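Local structure of superoxide dismutase [Ni] (Streptomyces coelicolor, 1T6U) at residues 15-18 against 19-22; 60-64 against 65-69. The protein catalyses the disproportionation of superoxide to hydrogen peroxide and molecular oxygen, using a nickel ion as cofactor in a homohexamer of helical subunits. The protein carries 1 engineered substitution. All blocks are in the same frame, centred on the assembly; numbering follows the deposited sequence.

Contact 1: residues 15-18 against 19-22; sequences RIEA and ESVK
Arg15 and Glu19, one turn apart on helix 12-30, run side by side and point the same way, joined by a salt bridge from Arg15 NE to Glu19 OE1 at 3.1 Å. The bond is weak and bent, 134° at the hydrogen. Guanidinium and carboxylate planes stand 41° apart, and one oxygen, OE1, meets NE at the edge of the guanidinium. The aliphatic part of Arg15 runs alongside, CG 3.4 Å from Glu19 OE1. The arginine chain leaves with CG opposite the backbone N and then bends at chi3 (74°), which turns NE to the carboxylate. Glu19 N also gives the ordinary helical bond to Arg15 O. A lysine at Glu19 would probably leave Arg15 NE without its anionic mate and set two positive charges beside each other.

On the far side of the helix from the ion pair, Glu17 O takes two donors: Val21 N at 3.0 Å and Ser20 OG at 2.9 Å. The hydroxyl is thus folded back on its own helix. Ser20 also packs on Cys6 of the second subunit, and its side chain lies about 5 Å from a nickel ion. The carboxylate of Glu17 works outward: OE2 makes both a salt bridge to Arg47 NE and a hydrogen bond to NE2 of His1 of the second subunit. Since His1 is a nickel ligand, Glu17 acts as a second-shell residue across the subunit interface, probably helping to position that imidazole, with Arg47 in turn holding the Glu17 carboxylate.

Contact 2: residues 60-64 against 65-69; sequences SDYFK and PPHFE
Lys64 meets His67 chiefly through its backbone. Its N-H points at the imidazole, Lys64 N to His67 ND1 3.0 Å at 159°, from a position tilted out of the ring plane, and its carbonyl takes a weak bond from His67 N, with O and N 2.8 Å apart. The same Lys64 O also accepts from Phe68 N at 3.2 Å. The imidazole reaches back because CG stands opposite the carbonyl carbon of His67 (chi1 -56°). As acceptor here, ND1 probably carries no proton.

Helix 34-62 ends just before this point and helix 65-70 starts just after it, with Lys64 as N-cap. His67, at N3, turns its side chain back to accept from the N-cap amide, as the N3 residue of a capping box does, but the lysine side chain makes no return bond to the His67 amide, and the full box is not formed.

Phe63 is the third main partner. It sets its edge toward the His67 face in an offset edge-to-face pair, planes at 85°, with Phe63 CD2 3.7 Å from His67 ND1. Phe63 CB also touches Phe68 CZ, 3.6 Å away. Tyr62 adds a ring nearly parallel to the imidazole but slid aside, the centroids of Tyr62 and His67 being 5.6 Å apart. Ile107 and Ile110 of helix 94-115 pack against Phe63, while Lys83 of the third subunit hydrogen-bonds to Phe63 O.

Contact 1 is mostly buried, its centre about 7 Å from the centre of the chain, whereas contact 2 sits at one end of the bundle, its centre about 18 Å from that point, and is only partly buried. The two do not touch; their nearest atoms are about 12 Å apart. Residues 15-22 lie within one uninterrupted helix, 12-30, while 60-69 carry the chain from helix 34-62 into helix 65-70. Helix 34-62 is common ground: it packs against contact 1 and runs into contact 2. Contact 1 adds an ion pair and a serine hydroxyl bond to ordinary helical bonds, next to nickel ligands of the second subunit; aromatic rings and backbone capping dominate contact 2, which meets the third subunit.

Contact 1: residues 15-18 against 19-22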
loop_
_atom_site.group_PDB
_atom_site.type_symbol
_atom_site.label_atom_id
_atom_site.label_comp_id
_atom_site.label_asym_id
_atom_site.label_seq_id
_atom_site.Cartn_x
_atom_site.Cartn_y
_atom_site.Cartn_z
ATOM N N ARG A 15 -3.744 -16.380 -11.195
ATOM C CA ARG A 15 -3.917 -17.757 -10.801
ATOM C C ARG A 15 -3.283 -18.096 -9.448
ATOM O O ARG A 15 -3.906 -18.751 -8.601
ATOM C CB ARG A 15 -3.303 -18.704 -11.869
ATOM C CG ARG A 15 -3.636 -20.173 -11.553
ATOM C CD ARG A 15 -2.973 -21.112 -12.522
ATOM N NE ARG A 15 -1.542 -21.138 -12.177
ATOM C CZ ARG A 15 -0.577 -20.779 -13.008
ATOM N NH1 ARG A 15 -0.833 -20.370 -14.251
ATOM N NH2 ARG A 15 0.653 -20.864 -12.511
ATOM N N ILE A 16 -2.040 -17.628 -9.242
ATOM C CA ILE A 16 -1.403 -18.036 -7.991
ATOM C C ILE A 16 -2.099 -17.396 -6.817
ATOM O O ILE A 16 -2.223 -18.048 -5.780
ATOM C CB ILE A 16 0.100 -17.663 -8.077
ATOM C CG1 ILE A 16 0.844 -18.378 -9.208
ATOM C CG2 ILE A 16 0.763 -17.841 -6.721
ATOM C CD1 ILE A 16 2.124 -17.755 -9.741
ATOM N N GLU A 17 -2.612 -16.175 -6.945
ATOM C CA GLU A 17 -3.347 -15.572 -5.808
ATOM C C GLU A 17 -4.649 -16.328 -5.600
ATOM O O GLU A 17 -5.002 -16.565 -4.443
ATOM C CB GLU A 17 -3.563 -14.076 -6.000
ATOM C CG GLU A 17 -2.285 -13.257 -6.060
ATOM C CD GLU A 17 -1.473 -13.355 -4.784
ATOM O OE1 GLU A 17 -0.344 -12.855 -4.787
ATOM O OE2 GLU A 17 -1.977 -13.929 -3.779
ATOM N N ALA A 18 -5.357 -16.718 -6.678
ATOM C CA ALA A 18 -6.578 -17.496 -6.506
ATOM C C ALA A 18 -6.284 -18.862 -5.923
ATOM O O ALA A 18 -7.083 -19.401 -5.141
ATOM C CB ALA A 18 -7.310 -17.492 -7.844
ATOM N N GLU A 19 -5.156 -19.483 -6.255
ATOM C CA GLU A 19 -4.742 -20.724 -5.630
ATOM C C GLU A 19 -4.563 -20.550 -4.117
ATOM O O GLU A 19 -4.943 -21.369 -3.301
ATOM C CB GLU A 19 -3.450 -21.208 -6.320
ATOM C CG GLU A 19 -3.632 -21.785 -7.705
ATOM C CD GLU A 19 -2.336 -22.136 -8.400
ATOM O OE1 GLU A 19 -2.396 -22.587 -9.573
ATOM O OE2 GLU A 19 -1.243 -21.956 -7.815
ATOM N N SER A 20 -3.932 -19.422 -3.726
ATOM C CA SER A 20 -3.762 -19.191 -2.298
ATOM C C SER A 20 -5.132 -18.969 -1.638
ATOM O O SER A 20 -5.357 -19.487 -0.544
ATOM C CB SER A 20 -2.666 -18.128 -2.044
ATOM O OG SER A 20 -3.294 -16.919 -2.161
ATOM N N VAL A 21 -6.084 -18.277 -2.279
ATOM C CA VAL A 21 -7.413 -18.157 -1.717
ATOM C C VAL A 21 -8.020 -19.544 -1.446
ATOM O O VAL A 21 -8.538 -19.807 -0.352
ATOM C CB VAL A 21 -8.287 -17.309 -2.637
ATOM C CG1 VAL A 21 -9.753 -17.335 -2.261
ATOM C CG2 VAL A 21 -7.868 -15.842 -2.614
ATOM N N LYS A 22 -7.999 -20.426 -2.445
ATOM C CA LYS A 22 -8.579 -21.745 -2.260
ATOM C C LYS A 22 -7.892 -22.533 -1.156
ATOM O O LYS A 22 -8.523 -23.218 -0.349
ATOM C CB LYS A 22 -8.487 -22.557 -3.560
ATOM C CG LYS A 22 -9.205 -23.884 -3.441
ATOM C CD LYS A 22 -9.135 -24.736 -4.718
ATOM C CE LYS A 22 -9.820 -26.056 -4.410
ATOM N NZ LYS A 22 -9.554 -27.162 -5.369
#

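Contact 2: residues 60-64 against 65-69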
loop_
_atom_site.group_PDB
_atom_site.type_symbol
_atom_site.label_atom_id
_atom_site.label_comp_id
_atom_site.label_asym_id
_atom_site.label_seq_id
_atom_site.Cartn_x
_atom_site.Cartn_y
_atom_site.Cartn_z
ATOM N N SER A 60 -8.036 -4.621 -19.012
ATOM C CA SER A 60 -7.926 -3.237 -19.477
ATOM C C SER A 60 -6.653 -2.964 -20.252
ATOM O O SER A 60 -6.584 -2.137 -21.154
ATOM C CB SER A 60 -7.975 -2.230 -18.322
ATOM O OG SER A 60 -6.904 -2.451 -17.389
ATOM N N ASP A 61 -5.563 -3.638 -19.883
ATOM C CA ASP A 61 -4.255 -3.236 -20.401
ATOM C C ASP A 61 -3.701 -4.202 -21.435
ATOM O O ASP A 61 -3.116 -3.725 -22.391
ATOM C CB ASP A 61 -3.286 -3.105 -19.221
ATOM C CG ASP A 61 -3.590 -1.995 -18.232
ATOM O OD1 ASP A 61 -4.643 -1.350 -18.278
ATOM O OD2 ASP A 61 -2.723 -1.767 -17.344
ATOM N N TYR A 62 -3.873 -5.494 -21.253
ATOM C CA TYR A 62 -3.391 -6.457 -22.259
ATOM C C TYR A 62 -4.362 -6.594 -23.403
ATOM O O TYR A 62 -4.023 -6.439 -24.604
ATOM C CB TYR A 62 -3.096 -7.843 -21.618
ATOM C CG TYR A 62 -2.768 -8.786 -22.772
ATOM C CD1 TYR A 62 -1.517 -8.798 -23.358
ATOM C CD2 TYR A 62 -3.709 -9.664 -23.263
ATOM C CE1 TYR A 62 -1.198 -9.642 -24.408
ATOM C CE2 TYR A 62 -3.410 -10.508 -24.332
ATOM C CZ TYR A 62 -2.148 -10.507 -24.903
ATOM O OH TYR A 62 -1.813 -11.334 -25.951
ATOM N N PHE A 63 -5.624 -6.902 -23.123
ATOM C CA PHE A 63 -6.594 -7.175 -24.197
ATOM C C PHE A 63 -6.991 -5.890 -24.908
ATOM O O PHE A 63 -7.123 -4.825 -24.297
ATOM C CB PHE A 63 -7.802 -7.916 -23.618
ATOM C CG PHE A 63 -7.526 -9.384 -23.261
ATOM C CD1 PHE A 63 -7.612 -9.864 -21.953
ATOM C CD2 PHE A 63 -7.185 -10.288 -24.266
ATOM C CE1 PHE A 63 -7.402 -11.190 -21.608
ATOM C CE2 PHE A 63 -6.984 -11.597 -23.935
ATOM C CZ PHE A 63 -7.087 -12.037 -22.637
ATOM N N LYS A 64 -7.152 -6.030 -26.223
ATOM C CA LYS A 64 -7.410 -4.898 -27.105
ATOM C C LYS A 64 -8.589 -5.190 -28.029
ATOM O O LYS A 64 -9.093 -6.294 -28.103
ATOM C CB LYS A 64 -6.249 -4.569 -28.000
ATOM C CG LYS A 64 -4.896 -4.521 -27.363
ATOM C CD LYS A 64 -4.458 -3.146 -26.944
ATOM C CE LYS A 64 -3.304 -3.193 -25.943
ATOM N NZ LYS A 64 -2.259 -2.170 -26.219
ATOM N N PRO A 65 -9.045 -4.155 -28.722
ATOM C CA PRO A 65 -10.258 -4.293 -29.554
ATOM C C PRO A 65 -10.386 -5.524 -30.432
ATOM O O PRO A 65 -11.424 -6.208 -30.551
ATOM C CB PRO A 65 -10.121 -2.995 -30.383
ATOM C CG PRO A 65 -9.698 -2.037 -29.284
ATOM C CD PRO A 65 -8.493 -2.790 -28.741
ATOM N N PRO A 66 -9.354 -5.930 -31.157
ATOM C CA PRO A 66 -9.458 -7.130 -31.993
ATOM C C PRO A 66 -9.750 -8.378 -31.194
ATOM O O PRO A 66 -10.439 -9.276 -31.684
ATOM C CB PRO A 66 -8.049 -7.222 -32.609
ATOM C CG PRO A 66 -7.531 -5.821 -32.544
ATOM C CD PRO A 66 -8.056 -5.261 -31.257
ATOM N N HIS A 67 -9.220 -8.401 -29.962
ATOM C CA HIS A 67 -9.508 -9.536 -29.093
ATOM C C HIS A 67 -10.977 -9.546 -28.681
ATOM O O HIS A 67 -11.641 -10.597 -28.644
ATOM C CB HIS A 67 -8.569 -9.471 -27.882
ATOM C CG HIS A 67 -7.100 -9.423 -28.117
ATOM N ND1 HIS A 67 -6.253 -8.626 -27.391
ATOM C CD2 HIS A 67 -6.288 -10.051 -29.007
ATOM C CE1 HIS A 67 -5.020 -8.757 -27.785
ATOM N NE2 HIS A 67 -5.010 -9.633 -28.795
ATOM N N PHE A 68 -11.560 -8.378 -28.358
ATOM C CA PHE A 68 -12.961 -8.269 -27.960
ATOM C C PHE A 68 -13.876 -8.603 -29.131
ATOM O O PHE A 68 -14.966 -9.120 -28.896
ATOM C CB PHE A 68 -13.296 -6.897 -27.356
ATOM C CG PHE A 68 -12.469 -6.645 -26.110
ATOM C CD1 PHE A 68 -11.709 -5.513 -26.020
ATOM C CD2 PHE A 68 -12.438 -7.537 -25.054
ATOM C CE1 PHE A 68 -10.932 -5.207 -24.926
ATOM C CE2 PHE A 68 -11.635 -7.242 -23.960
ATOM C CZ PHE A 68 -10.854 -6.114 -23.900
ATOM N N GLU A 69 -13.453 -8.341 -30.356
ATOM C CA GLU A 69 -14.253 -8.749 -31.521
ATOM C C GLU A 69 -14.175 -10.266 -31.731
ATOM O O GLU A 69 -15.208 -10.917 -31.989
ATOM C CB GLU A 69 -13.792 -7.932 -32.730
ATOM C CG GLU A 69 -14.917 -7.646 -33.718
ATOM C CD GLU A 69 -14.534 -7.345 -35.138
ATOM O OE1 GLU A 69 -15.043 -8.056 -36.050
ATOM O OE2 GLU A 69 -13.757 -6.394 -35.414
#